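Local atomic coordinates of SusD homolog (Bacteroides thetaiotaomicron, PDB entry 3SGH), a protein that probably binds glycans at the cell surface as a SusD-like outer-membrane lipoprotein, serving a partner TonB-dependent transporter in their uptake. Residues 200-205 with 488-493; 190-195 with 208-213; 299-304 with 377-382. One frame throughout, in Å; residues are numbered along the deposited sequence.

Contacts 1 and 2 are neighbours, their centres 14 Å apart, and both use helix 204-217: contact 2 packs this helix against helix 181-198, and contact 1 sets the residues leading into it against the C-terminal loop 488-493. Their segments alternate along the chain, so the short connection of the helical pair is met by residues nearly 300 positions later. Contact 3, between two loops, lies across the molecule's centre from contact 2, with centres about 41 Å apart, and about 38 Å from the centre of contact 1. In sequence it follows contact 2 and falls within the span bridged by contact 1. Helix 204-217 is thus tied to both its neighbour and the C-terminal loop, far from contact 3.

Contact 1. Residues 200-205 with 488-493; sequences SGVEPE and DLWWAM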
ATOM      1  N   SER A 200      -2.171  14.168   6.791  1.00 15.22           N
ATOM      2  CA  SER A 200      -2.807  14.784   7.944  1.00 16.32           C
ATOM      3  C   SER A 200      -1.780  15.308   8.934  1.00 16.27           C
ATOM      4  O   SER A 200      -2.083  16.220   9.732  1.00 17.38           O
ATOM      5  CB  SER A 200      -3.770  13.832   8.632  1.00 15.80           C
ATOM      6  OG  SER A 200      -3.124  12.687   9.140  1.00 16.04           O
ATOM      7  N   GLY A 201      -0.559  14.760   8.876  1.00 16.11           N
ATOM      8  CA  GLY A 201       0.507  15.230   9.776  1.00 17.00           C
ATOM      9  C   GLY A 201       0.993  16.603   9.338  1.00 17.43           C
ATOM     10  O   GLY A 201       1.179  17.541  10.161  1.00 16.23           O
ATOM     11  N   VAL A 202       1.211  16.735   8.030  1.00 16.61           N
ATOM     12  CA  VAL A 202       1.754  17.979   7.475  1.00 16.44           C
ATOM     13  C   VAL A 202       0.694  19.035   7.273  1.00 17.02           C
ATOM     14  O   VAL A 202       0.983  20.199   7.491  1.00 16.20           O
ATOM     15  CB  VAL A 202       2.534  17.737   6.149  1.00 15.98           C
ATOM     16  CG1 VAL A 202       1.633  17.090   5.060  1.00 15.90           C
ATOM     17  CG2 VAL A 202       3.224  19.054   5.631  1.00 18.37           C
ATOM     18  N   GLU A 203      -0.535  18.642   6.923  1.00 16.54           N
ATOM     19  CA  GLU A 203      -1.661  19.581   6.755  1.00 16.97           C
ATOM     20  C   GLU A 203      -2.923  19.168   7.526  1.00 17.33           C
ATOM     21  O   GLU A 203      -3.923  18.678   6.936  1.00 18.06           O
ATOM     22  CB  GLU A 203      -1.976  19.782   5.272  1.00 16.97           C
ATOM     23  CG  GLU A 203      -0.880  20.498   4.498  1.00 19.09           C
ATOM     24  CD  GLU A 203      -1.329  20.971   3.143  1.00 21.14           C
ATOM     25  OE1 GLU A 203      -2.154  20.263   2.524  1.00 23.34           O
ATOM     26  OE2 GLU A 203      -0.853  22.037   2.681  1.00 24.05           O
ATOM     27  N   PRO A 204      -2.893  19.364   8.839  1.00 17.63           N
ATOM     28  CA  PRO A 204      -3.970  18.793   9.646  1.00 18.04           C
ATOM     29  C   PRO A 204      -5.337  19.343   9.340  1.00 18.68           C
ATOM     30  O   PRO A 204      -6.331  18.611   9.375  1.00 19.41           O
ATOM     31  CB  PRO A 204      -3.565  19.138  11.084  1.00 18.99           C
ATOM     32  CG  PRO A 204      -2.281  19.809  11.043  1.00 19.35           C
ATOM     33  CD  PRO A 204      -1.741  19.768   9.660  1.00 18.26           C
ATOM     34  N   GLU A 205      -5.409  20.629   9.036  1.00 18.28           N
ATOM     35  CA  GLU A 205      -6.741  21.208   8.839  0.50 18.84           C
ATOM     36  C   GLU A 205      -7.257  20.929   7.429  1.00 17.45           C
ATOM     37  O   GLU A 205      -8.420  20.521   7.292  1.00 17.54           O
ATOM     38  CB  GLU A 205      -6.808  22.676   9.247  0.50 19.12           C
ATOM     39  CG  GLU A 205      -6.405  22.929  10.738  0.50 23.00           C
ATOM     40  CD  GLU A 205      -7.158  22.061  11.765  0.50 25.44           C
ATOM     41  OE1 GLU A 205      -8.411  22.022  11.730  0.50 26.35           O
ATOM     42  OE2 GLU A 205      -6.478  21.431  12.615  0.50 29.79           O
ATOM     43  N   ASP A 488      13.230  12.436   3.535  1.00 17.32           N
ATOM     44  CA  ASP A 488      11.832  12.350   3.865  1.00 16.01           C
ATOM     45  C   ASP A 488      10.928  13.063   2.872  1.00 15.77           C
ATOM     46  O   ASP A 488      11.227  14.147   2.370  1.00 16.60           O
ATOM     47  CB  ASP A 488      11.591  12.837   5.289  1.00 16.13           C
ATOM     48  CG  ASP A 488      11.728  11.709   6.334  1.00 16.39           C
ATOM     49  OD1 ASP A 488      11.083  10.633   6.184  1.00 16.09           O
ATOM     50  OD2 ASP A 488      12.499  11.928   7.321  1.00 18.52           O
ATOM     51  N   LEU A 489       9.796  12.410   2.624  1.00 16.34           N
ATOM     52  CA  LEU A 489       8.689  13.012   1.910  1.00 16.05           C
ATOM     53  C   LEU A 489       7.934  14.074   2.736  1.00 15.56           C
ATOM     54  O   LEU A 489       8.017  14.125   3.959  1.00 15.36           O
ATOM     55  CB  LEU A 489       7.760  11.916   1.423  1.00 15.19           C
ATOM     56  CG  LEU A 489       8.420  10.935   0.454  1.00 16.43           C
ATOM     57  CD1 LEU A 489       7.407   9.957  -0.126  1.00 15.78           C
ATOM     58  CD2 LEU A 489       9.151  11.669  -0.705  1.00 15.30           C
ATOM     59  N   TRP A 490       7.123  14.862   2.034  1.00 16.42           N
ATOM     60  CA  TRP A 490       6.528  16.078   2.585  1.00 16.23           C
ATOM     61  C   TRP A 490       5.588  15.742   3.769  1.00 15.89           C
ATOM     62  O   TRP A 490       5.521  16.471   4.778  1.00 17.63           O
ATOM     63  CB  TRP A 490       5.770  16.758   1.449  1.00 16.94           C
ATOM     64  CG  TRP A 490       4.876  17.864   1.796  1.00 17.21           C
ATOM     65  CD1 TRP A 490       5.237  19.135   2.203  1.00 18.15           C
ATOM     66  CD2 TRP A 490       3.452  17.887   1.639  1.00 18.35           C
ATOM     67  NE1 TRP A 490       4.100  19.912   2.342  1.00 17.32           N
ATOM     68  CE2 TRP A 490       3.006  19.159   2.020  1.00 18.71           C
ATOM     69  CE3 TRP A 490       2.517  16.946   1.239  1.00 16.42           C
ATOM     70  CZ2 TRP A 490       1.642  19.510   2.018  1.00 21.67           C
ATOM     71  CZ3 TRP A 490       1.169  17.299   1.241  1.00 15.28           C
ATOM     72  CH2 TRP A 490       0.752  18.552   1.633  1.00 16.54           C
ATOM     73  N   TRP A 491       4.881  14.631   3.626  1.00 15.26           N
ATOM     74  CA  TRP A 491       3.902  14.166   4.596  1.00 14.88           C
ATOM     75  C   TRP A 491       4.490  13.237   5.651  1.00 15.67           C
ATOM     76  O   TRP A 491       3.797  12.921   6.620  1.00 15.85           O
ATOM     77  CB  TRP A 491       2.750  13.435   3.901  1.00 15.05           C
ATOM     78  CG  TRP A 491       3.215  12.340   2.953  1.00 13.54           C
ATOM     79  CD1 TRP A 491       3.412  12.455   1.623  1.00 13.10           C
ATOM     80  CD2 TRP A 491       3.555  10.970   3.294  1.00 15.36           C
ATOM     81  NE1 TRP A 491       3.847  11.244   1.091  1.00 14.86           N
ATOM     82  CE2 TRP A 491       3.923  10.321   2.094  1.00 14.35           C
ATOM     83  CE3 TRP A 491       3.536  10.230   4.477  1.00 14.35           C
ATOM     84  CZ2 TRP A 491       4.333   8.991   2.059  1.00 16.75           C
ATOM     85  CZ3 TRP A 491       3.919   8.890   4.444  1.00 15.90           C
ATOM     86  CH2 TRP A 491       4.329   8.289   3.253  1.00 15.36           C
ATOM     87  N   ALA A 492       5.749  12.820   5.494  1.00 15.20           N
ATOM     88  CA  ALA A 492       6.346  11.837   6.423  1.00 15.56           C
ATOM     89  C   ALA A 492       6.799  12.540   7.679  1.00 15.49           C
ATOM     90  O   ALA A 492       7.128  13.728   7.646  1.00 16.46           O
ATOM     91  CB  ALA A 492       7.551  11.138   5.779  1.00 14.19           C
HETATM   92  N   MSE A 493       6.865  11.808   8.789  1.00 16.42           N
HETATM   93  CA  MSE A 493       7.427  12.338  10.024  1.00 17.91           C
HETATM   94  C   MSE A 493       8.938  12.525   9.835  1.00 18.34           C
HETATM   95  O   MSE A 493       9.603  11.676   9.280  1.00 19.63           O
HETATM   96  CB  MSE A 493       7.178  11.366  11.179  1.00 19.78           C
HETATM   97  CG  MSE A 493       7.720  11.890  12.470  1.00 22.23           C
HETATM   98 SE   MSE A 493       7.053  10.839  13.971  0.75 26.97          SE
HETATM   99  CE  MSE A 493       7.220   9.041  13.322  1.00 30.20           C
TER
HETATM  100  O   HOH W   1       1.216  13.691   6.989  1.00 18.69           O
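Val202 meets the indole of Trp490 at about a right angle, both methyls over one face. Val202 CG1 sits 3.6 Å from the centroid of the Trp490 six-membered ring and only 3° off its normal, a CH-pi contact, while Val202 CG2 reaches the pyrrole side, 3.5 Å from Trp490 NE1. With chi1 at 169°, CG of Trp490 is anti to its backbone N, which carries the indole out beneath the valine. Val202 CG1 also touches the next residue of the loop, 3.7 Å from Trp491 CA. Glu203 comes to the far end of the indole: its OE1 lies at the edge, in the ring plane, 3.5 Å from Trp490 CH2, and the carboxylate is turned 72° from the ring. That carboxylate is hydrogen-bonded to His145 at OE1 and Gln141 at OE2. A water joins the backbones, accepting from Gly201 N at 2.8 Å and donating to Trp491 O at 2.7 Å. Were Trp490 replaced by alanine, both Val202 methyls would probably lose the ring face they rest on, and a gap would open beside the Glu203 carboxylate. The type I turn Leu489-Ala492 presents the indole, and Trp490 N is hydrogen-bonded to Glu140 OE1. The contact joins the C-terminal loop to the start of helix 204-217, where Glu203 is the N-cap residue, beside helix 140-162, with helix 424-432 packed against Trp491.

Contact 2. Residues 190-195 with 208-213; sequences TLKLRM and QTKAQE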
ATOM      1  N   THR A 190     -13.293   6.476  -0.214  1.00 14.42           N
ATOM      2  CA  THR A 190     -12.399   5.793   0.709  1.00 15.16           C
ATOM      3  C   THR A 190     -10.948   6.153   0.338  1.00 14.25           C
ATOM      4  O   THR A 190     -10.097   6.356   1.205  1.00 14.91           O
ATOM      5  CB  THR A 190     -12.597   4.264   0.695  1.00 15.65           C
ATOM      6  OG1 THR A 190     -13.964   3.934   0.986  1.00 17.37           O
ATOM      7  CG2 THR A 190     -11.706   3.576   1.717  1.00 17.04           C
ATOM      8  N   LEU A 191     -10.685   6.259  -0.949  1.00 14.64           N
ATOM      9  CA  LEU A 191      -9.363   6.732  -1.419  1.00 14.59           C
ATOM     10  C   LEU A 191      -9.106   8.149  -0.983  1.00 14.63           C
ATOM     11  O   LEU A 191      -7.997   8.486  -0.492  1.00 15.66           O
ATOM     12  CB  LEU A 191      -9.298   6.713  -2.941  1.00 15.27           C
ATOM     13  CG  LEU A 191      -7.992   7.180  -3.598  1.00 14.71           C
ATOM     14  CD1 LEU A 191      -6.759   6.376  -3.131  1.00 13.33           C
ATOM     15  CD2 LEU A 191      -8.125   7.164  -5.141  1.00 13.13           C
ATOM     16  N   LYS A 192     -10.134   8.970  -1.108  1.00 13.79           N
ATOM     17  CA  LYS A 192     -10.063  10.355  -0.640  1.00 13.90           C
ATOM     18  C   LYS A 192      -9.709  10.364   0.846  1.00 14.17           C
ATOM     19  O   LYS A 192      -8.838  11.096   1.276  1.00 13.85           O
ATOM     20  CB  LYS A 192     -11.356  11.102  -0.900  1.00 13.08           C
ATOM     21  CG  LYS A 192     -11.336  12.574  -0.470  1.00 15.84           C
ATOM     22  CD  LYS A 192     -12.628  13.258  -0.993  1.00 15.56           C
ATOM     23  CE  LYS A 192     -12.732  14.694  -0.544  1.00 16.04           C
ATOM     24  NZ  LYS A 192     -13.894  15.422  -1.134  1.00 14.74           N
ATOM     25  N   LEU A 193     -10.345   9.498   1.626  1.00 13.58           N
ATOM     26  CA  LEU A 193     -10.040   9.414   3.067  1.00 14.33           C
ATOM     27  C   LEU A 193      -8.622   8.881   3.351  1.00 13.91           C
ATOM     28  O   LEU A 193      -7.919   9.433   4.231  1.00 15.35           O
ATOM     29  CB  LEU A 193     -11.089   8.576   3.784  1.00 15.18           C
ATOM     30  CG  LEU A 193     -10.960   8.422   5.282  1.00 13.36           C
ATOM     31  CD1 LEU A 193     -10.968   9.805   5.942  1.00 13.77           C
ATOM     32  CD2 LEU A 193     -12.122   7.557   5.812  1.00 15.40           C
ATOM     33  N   ARG A 194      -8.189   7.872   2.599  1.00 14.72           N
ATOM     34  CA  ARG A 194      -6.781   7.363   2.698  1.00 14.38           C
ATOM     35  C   ARG A 194      -5.773   8.481   2.473  1.00 13.79           C
ATOM     36  O   ARG A 194      -4.819   8.689   3.268  1.00 14.35           O
ATOM     37  CB  ARG A 194      -6.514   6.272   1.685  1.00 14.64           C
ATOM     38  CG  ARG A 194      -5.067   5.778   1.715  1.00 16.88           C
ATOM     39  CD  ARG A 194      -4.750   4.917   0.483  1.00 18.13           C
ATOM     40  NE  ARG A 194      -5.378   3.608   0.534  1.00 17.20           N
ATOM     41  CZ  ARG A 194      -5.255   2.685  -0.441  1.00 18.99           C
ATOM     42  NH1 ARG A 194      -4.556   2.952  -1.549  1.00 18.73           N
ATOM     43  NH2 ARG A 194      -5.856   1.532  -0.340  1.00 19.56           N
HETATM   44  N   MSE A 195      -5.996   9.240   1.395  1.00 13.71           N
HETATM   45  CA  MSE A 195      -5.133  10.365   1.049  1.00 15.24           C
HETATM   46  C   MSE A 195      -5.110  11.448   2.131  1.00 15.25           C
HETATM   47  O   MSE A 195      -4.018  11.964   2.510  1.00 14.29           O
HETATM   48  CB  MSE A 195      -5.532  10.921  -0.342  1.00 15.01           C
HETATM   49  CG  MSE A 195      -5.352   9.867  -1.400  1.00 17.11           C
HETATM   50 SE   MSE A 195      -6.032  10.509  -3.120  0.75 15.29          SE
HETATM   51  CE  MSE A 195      -5.106  12.179  -3.174  1.00 18.93           C
ATOM     52  N   GLN A 208      -8.356  17.244   7.524  1.00 16.28           N
ATOM     53  CA  GLN A 208      -9.615  17.092   8.198  1.00 16.33           C
ATOM     54  C   GLN A 208     -10.796  17.421   7.289  1.00 17.03           C
ATOM     55  O   GLN A 208     -11.797  16.675   7.260  1.00 17.03           O
ATOM     56  CB  GLN A 208      -9.698  17.944   9.477  1.00 15.62           C
ATOM     57  CG  GLN A 208     -11.043  17.805  10.184  1.00 14.98           C
ATOM     58  CD  GLN A 208     -11.079  18.455  11.588  1.00 18.47           C
ATOM     59  OE1 GLN A 208     -10.112  19.071  12.015  1.00 22.09           O
ATOM     60  NE2 GLN A 208     -12.210  18.311  12.291  1.00 19.85           N
ATOM     61  N   THR A 209     -10.721  18.557   6.612  1.00 17.11           N
ATOM     62  CA  THR A 209     -11.779  18.945   5.694  1.00 18.81           C
ATOM     63  C   THR A 209     -12.041  17.912   4.624  1.00 17.28           C
ATOM     64  O   THR A 209     -13.182  17.496   4.390  1.00 17.87           O
ATOM     65  CB  THR A 209     -11.470  20.287   5.044  1.00 19.29           C
ATOM     66  OG1 THR A 209     -11.399  21.272   6.064  1.00 22.79           O
ATOM     67  CG2 THR A 209     -12.609  20.697   4.075  1.00 21.05           C
ATOM     68  N   LYS A 210     -10.987  17.453   3.963  1.00 16.61           N
ATOM     69  CA  LYS A 210     -11.164  16.400   2.973  1.00 16.07           C
ATOM     70  C   LYS A 210     -11.709  15.070   3.552  1.00 15.54           C
ATOM     71  O   LYS A 210     -12.583  14.412   2.925  1.00 16.60           O
ATOM     72  CB  LYS A 210      -9.851  16.111   2.240  1.00 16.54           C
ATOM     73  CG  LYS A 210      -9.339  17.277   1.415  1.00 19.78           C
ATOM     74  CD  LYS A 210     -10.242  17.574   0.246  1.00 22.92           C
ATOM     75  CE  LYS A 210      -9.731  18.671  -0.652  1.00 28.02           C
ATOM     76  NZ  LYS A 210     -10.368  19.988  -0.407  1.00 28.99           N
ATOM     77  N   ALA A 211     -11.219  14.693   4.728  1.00 15.87           N
ATOM     78  CA  ALA A 211     -11.637  13.428   5.358  1.00 15.01           C
ATOM     79  C   ALA A 211     -13.135  13.487   5.689  1.00 15.03           C
ATOM     80  O   ALA A 211     -13.895  12.524   5.450  1.00 15.30           O
ATOM     81  CB  ALA A 211     -10.822  13.127   6.591  1.00 16.11           C
ATOM     82  N   GLN A 212     -13.560  14.597   6.259  1.00 15.34           N
ATOM     83  CA  GLN A 212     -14.976  14.796   6.611  1.00 15.82           C
ATOM     84  C   GLN A 212     -15.882  14.801   5.370  1.00 16.28           C
ATOM     85  O   GLN A 212     -16.956  14.179   5.382  1.00 15.29           O
ATOM     86  CB  GLN A 212     -15.172  16.011   7.522  1.00 16.84           C
ATOM     87  CG  GLN A 212     -14.596  15.722   8.893  1.00 17.52           C
ATOM     88  CD  GLN A 212     -14.647  16.815   9.916  1.00 20.30           C
ATOM     89  OE1 GLN A 212     -14.188  16.604  11.038  1.00 18.79           O
ATOM     90  NE2 GLN A 212     -15.237  17.954   9.583  1.00 23.81           N
ATOM     91  N   GLU A 213     -15.453  15.456   4.306  1.00 15.28           N
ATOM     92  CA  GLU A 213     -16.154  15.346   3.024  1.00 16.24           C
ATOM     93  C   GLU A 213     -16.281  13.920   2.558  1.00 16.01           C
ATOM     94  O   GLU A 213     -17.350  13.508   2.079  1.00 18.03           O
ATOM     95  CB  GLU A 213     -15.470  16.165   1.946  1.00 16.81           C
ATOM     96  CG  GLU A 213     -15.618  17.678   2.117  1.00 18.66           C
ATOM     97  CD  GLU A 213     -14.687  18.473   1.203  1.00 22.25           C
ATOM     98  OE1 GLU A 213     -13.953  17.884   0.355  1.00 21.45           O
ATOM     99  OE2 GLU A 213     -14.671  19.714   1.340  1.00 21.14           O
TER
HETATM  100  O   HOH W   2     -16.206  13.615  -1.144  1.00 18.05           O
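Lys192 and Glu213 make the polar link between the two helices, a salt bridge with Lys192 NZ 2.9 Å from Glu213 OE1. The ammonium meets this oxygen on its anti side, 15° out of the carboxylate plane. Its reach comes from a fully stretched side chain, CG anti to the backbone N (chi1 -178°) and every later bond extended. A second salt bridge, to Asp152 of helix 140-162, gives the ammonium another carboxylate, which would favour its charged form. A water accepts from Lys192 NZ at 2.9 Å and gives a weak bond to Glu213 O.

Van der Waals contacts accompany this. The aliphatic part of Lys192 runs past the backbone of helix 204-217, Lys192 CE lying 3.5 Å from Lys210 O and 3.9 Å from Lys210 CD. Leu193 supplies the apolar contact: its CD1 presses against Ala211 CB at 3.4 Å, closer than usual for two carbons, and the small alanine lets the backbones approach to 4.9 Å between Leu193 CA and Ala211 CA.

The axes of segments 190-195 and 208-213 pass 8.3 Å apart at 158°, nearly antiparallel. With their short connection, helices 181-198 and 204-217 form an alpha-alpha hairpin, consistent with the alpha-alpha superhelix of this TPR-related family.

Contact 3. Residues 299-304 with 377-382; sequences ANYSKL and NLIAGH
Tyr301 and Leu378 join two irregular loops of the SusD-like fold, one leading to strand 314-317 and the other to helix 403-417. With CG of Tyr301 anti to the carbonyl carbon (chi1 -76°), the ring is sent across to the 377-382 loop. Leu378 CD1 stands over the centre of the Tyr301 ring, 3.6 Å from its centroid and 2° off the normal, a CH-pi contact. The two side chains approach from opposite directions, which places Leu378 CB by the hydroxyl end of the ring, 3.7 Å from Tyr301 CZ. Ile379 takes the edge: its CG1 lies in the ring plane, 3.8 Å from Tyr301 CE1. Gly381, with positive phi, fits the type II turn bringing His382 back toward the Tyr301 hydroxyl, Ile379 CB lying 3.8 Å above the His382 ring plane. Tyr298 meets the Tyr301 ring edge-to-face and also touches the His382 ring.

Asp376 takes both polar ends, OD1 hydrogen-bonded to Tyr301 OH and OD2 to His382 ND1; this would hold the hydroxyl in place and limit turning of the imidazole, while Leu378 and Ile379 restrict the phenol. Carbons close in there too, Tyr301 OH lying 3.5 Å from Leu378 CB and 3.4 Å from Ile379 CG1.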
ATOM      1  N   ALA A 299      12.840 -21.444   0.290  1.00 16.94           N
ATOM      2  CA  ALA A 299      11.778 -22.030  -0.523  1.00 16.88           C
ATOM      3  C   ALA A 299      10.640 -22.620   0.320  1.00 15.85           C
ATOM      4  O   ALA A 299       9.482 -22.555  -0.079  1.00 16.84           O
ATOM      5  CB  ALA A 299      12.365 -23.105  -1.520  1.00 17.65           C
ATOM      6  N   ASN A 300      10.963 -23.209   1.467  1.00 16.19           N
ATOM      7  CA  ASN A 300       9.971 -23.886   2.303  1.00 16.32           C
ATOM      8  C   ASN A 300       9.528 -23.136   3.571  1.00 16.20           C
ATOM      9  O   ASN A 300       8.885 -23.726   4.439  1.00 16.61           O
ATOM     10  CB  ASN A 300      10.488 -25.286   2.657  1.00 16.43           C
ATOM     11  CG  ASN A 300      10.856 -26.077   1.435  1.00 20.25           C
ATOM     12  OD1 ASN A 300      10.110 -26.090   0.469  1.00 19.86           O
ATOM     13  ND2 ASN A 300      12.011 -26.723   1.458  1.00 24.00           N
ATOM     14  N   TYR A 301       9.848 -21.846   3.655  1.00 15.47           N
ATOM     15  CA  TYR A 301       9.269 -20.991   4.639  1.00 15.60           C
ATOM     16  C   TYR A 301       7.811 -20.666   4.246  1.00 15.21           C
ATOM     17  O   TYR A 301       7.386 -20.998   3.142  1.00 14.96           O
ATOM     18  CB  TYR A 301      10.117 -19.712   4.813  1.00 14.42           C
ATOM     19  CG  TYR A 301      11.413 -19.903   5.608  1.00 15.71           C
ATOM     20  CD1 TYR A 301      12.364 -20.884   5.236  1.00 15.25           C
ATOM     21  CD2 TYR A 301      11.742 -19.042   6.690  1.00 15.69           C
ATOM     22  CE1 TYR A 301      13.557 -21.055   5.933  1.00 18.85           C
ATOM     23  CE2 TYR A 301      12.949 -19.195   7.362  1.00 13.99           C
ATOM     24  CZ  TYR A 301      13.841 -20.207   6.985  1.00 16.01           C
ATOM     25  OH  TYR A 301      15.020 -20.380   7.635  1.00 15.38           O
ATOM     26  N   SER A 302       7.058 -20.024   5.137  1.00 14.36           N
ATOM     27  CA  SER A 302       5.672 -19.681   4.835  1.00 14.29           C
ATOM     28  C   SER A 302       5.513 -18.850   3.555  1.00 14.64           C
ATOM     29  O   SER A 302       6.208 -17.829   3.369  1.00 14.13           O
ATOM     30  CB  SER A 302       5.029 -18.941   5.982  1.00 13.69           C
ATOM     31  OG  SER A 302       4.845 -19.813   7.076  1.00 15.07           O
ATOM     32  N   LYS A 303       4.573 -19.285   2.724  1.00 15.47           N
ATOM     33  CA  LYS A 303       4.223 -18.597   1.505  1.00 15.40           C
ATOM     34  C   LYS A 303       3.007 -17.720   1.722  1.00 16.22           C
ATOM     35  O   LYS A 303       2.253 -17.878   2.690  1.00 16.76           O
ATOM     36  CB  LYS A 303       3.918 -19.593   0.402  1.00 15.49           C
ATOM     37  CG  LYS A 303       5.050 -20.574   0.109  1.00 17.23           C
ATOM     38  CD  LYS A 303       4.734 -21.590  -0.984  1.00 23.62           C
ATOM     39  CE  LYS A 303       3.867 -22.745  -0.429  1.00 29.67           C
ATOM     40  NZ  LYS A 303       3.496 -23.873  -1.406  1.00 30.34           N
ATOM     41  N   LEU A 304       2.823 -16.765   0.812  1.00 16.03           N
ATOM     42  CA  LEU A 304       1.591 -15.987   0.779  1.00 15.75           C
ATOM     43  C   LEU A 304       0.490 -16.934   0.273  1.00 15.63           C
ATOM     44  O   LEU A 304       0.647 -17.603  -0.768  1.00 15.85           O
ATOM     45  CB  LEU A 304       1.758 -14.790  -0.179  1.00 16.27           C
ATOM     46  CG  LEU A 304       2.999 -13.897  -0.008  1.00 18.16           C
ATOM     47  CD1 LEU A 304       2.995 -12.817  -1.081  1.00 17.56           C
ATOM     48  CD2 LEU A 304       3.027 -13.265   1.386  1.00 17.17           C
ATOM     49  N   ASN A 377      15.029 -20.543  13.046  1.00 17.91           N
ATOM     50  CA  ASN A 377      15.656 -21.797  13.412  1.00 20.37           C
ATOM     51  C   ASN A 377      15.497 -22.863  12.339  1.00 19.86           C
ATOM     52  O   ASN A 377      15.992 -23.971  12.510  1.00 19.46           O
ATOM     53  CB  ASN A 377      14.997 -22.342  14.695  1.00 21.35           C
ATOM     54  CG  ASN A 377      15.337 -21.524  15.889  1.00 26.54           C
ATOM     55  OD1 ASN A 377      16.454 -20.948  15.988  1.00 27.69           O
ATOM     56  ND2 ASN A 377      14.367 -21.378  16.780  1.00 25.57           N
ATOM     57  N   LEU A 378      14.803 -22.552  11.247  1.00 19.81           N
ATOM     58  CA  LEU A 378      14.472 -23.594  10.265  1.00 19.16           C
ATOM     59  C   LEU A 378      15.710 -24.074   9.517  1.00 20.90           C
ATOM     60  O   LEU A 378      15.821 -25.270   9.184  1.00 21.01           O
ATOM     61  CB  LEU A 378      13.401 -23.080   9.275  1.00 19.16           C
ATOM     62  CG  LEU A 378      12.059 -22.638   9.865  1.00 17.34           C
ATOM     63  CD1 LEU A 378      11.121 -22.326   8.695  1.00 19.28           C
ATOM     64  CD2 LEU A 378      11.469 -23.694  10.826  1.00 16.61           C
ATOM     65  N   ILE A 379      16.606 -23.139   9.231  1.00 20.92           N
ATOM     66  CA  ILE A 379      17.876 -23.407   8.547  1.00 21.50           C
ATOM     67  C   ILE A 379      18.970 -23.073   9.571  1.00 21.83           C
ATOM     68  O   ILE A 379      18.893 -22.069  10.267  1.00 21.04           O
ATOM     69  CB  ILE A 379      18.049 -22.516   7.288  1.00 21.33           C
ATOM     70  CG1 ILE A 379      16.971 -22.785   6.213  1.00 23.07           C
ATOM     71  CG2 ILE A 379      19.463 -22.664   6.677  1.00 21.13           C
ATOM     72  CD1 ILE A 379      17.185 -24.033   5.379  1.00 26.64           C
ATOM     73  N   ALA A 380      20.004 -23.912   9.639  1.00 22.55           N
ATOM     74  CA  ALA A 380      21.082 -23.726  10.588  1.00 22.10           C
ATOM     75  C   ALA A 380      21.872 -22.451  10.287  1.00 20.36           C
ATOM     76  O   ALA A 380      22.042 -22.031   9.137  1.00 19.44           O
ATOM     77  CB  ALA A 380      22.034 -24.961  10.595  1.00 22.68           C
ATOM     78  N   GLY A 381      22.367 -21.843  11.342  1.00 20.20           N
ATOM     79  CA  GLY A 381      23.227 -20.670  11.188  1.00 20.58           C
ATOM     80  C   GLY A 381      22.461 -19.395  10.842  1.00 19.99           C
ATOM     81  O   GLY A 381      23.046 -18.462  10.311  1.00 21.49           O
ATOM     82  N   HIS A 382      21.160 -19.340  11.155  1.00 19.47           N
ATOM     83  CA  HIS A 382      20.332 -18.177  10.802  1.00 18.87           C
ATOM     84  C   HIS A 382      19.922 -17.323  12.000  1.00 18.08           C
ATOM     85  O   HIS A 382      19.056 -16.432  11.851  1.00 18.19           O
ATOM     86  CB  HIS A 382      19.051 -18.601  10.065  1.00 18.15           C
ATOM     87  CG  HIS A 382      19.209 -18.765   8.582  1.00 19.89           C
ATOM     88  ND1 HIS A 382      18.197 -18.449   7.697  1.00 19.41           N
ATOM     89  CD2 HIS A 382      20.228 -19.254   7.827  1.00 19.77           C
ATOM     90  CE1 HIS A 382      18.603 -18.703   6.460  1.00 21.25           C
ATOM     91  NE2 HIS A 382      19.848 -19.151   6.507  1.00 19.20           N
TER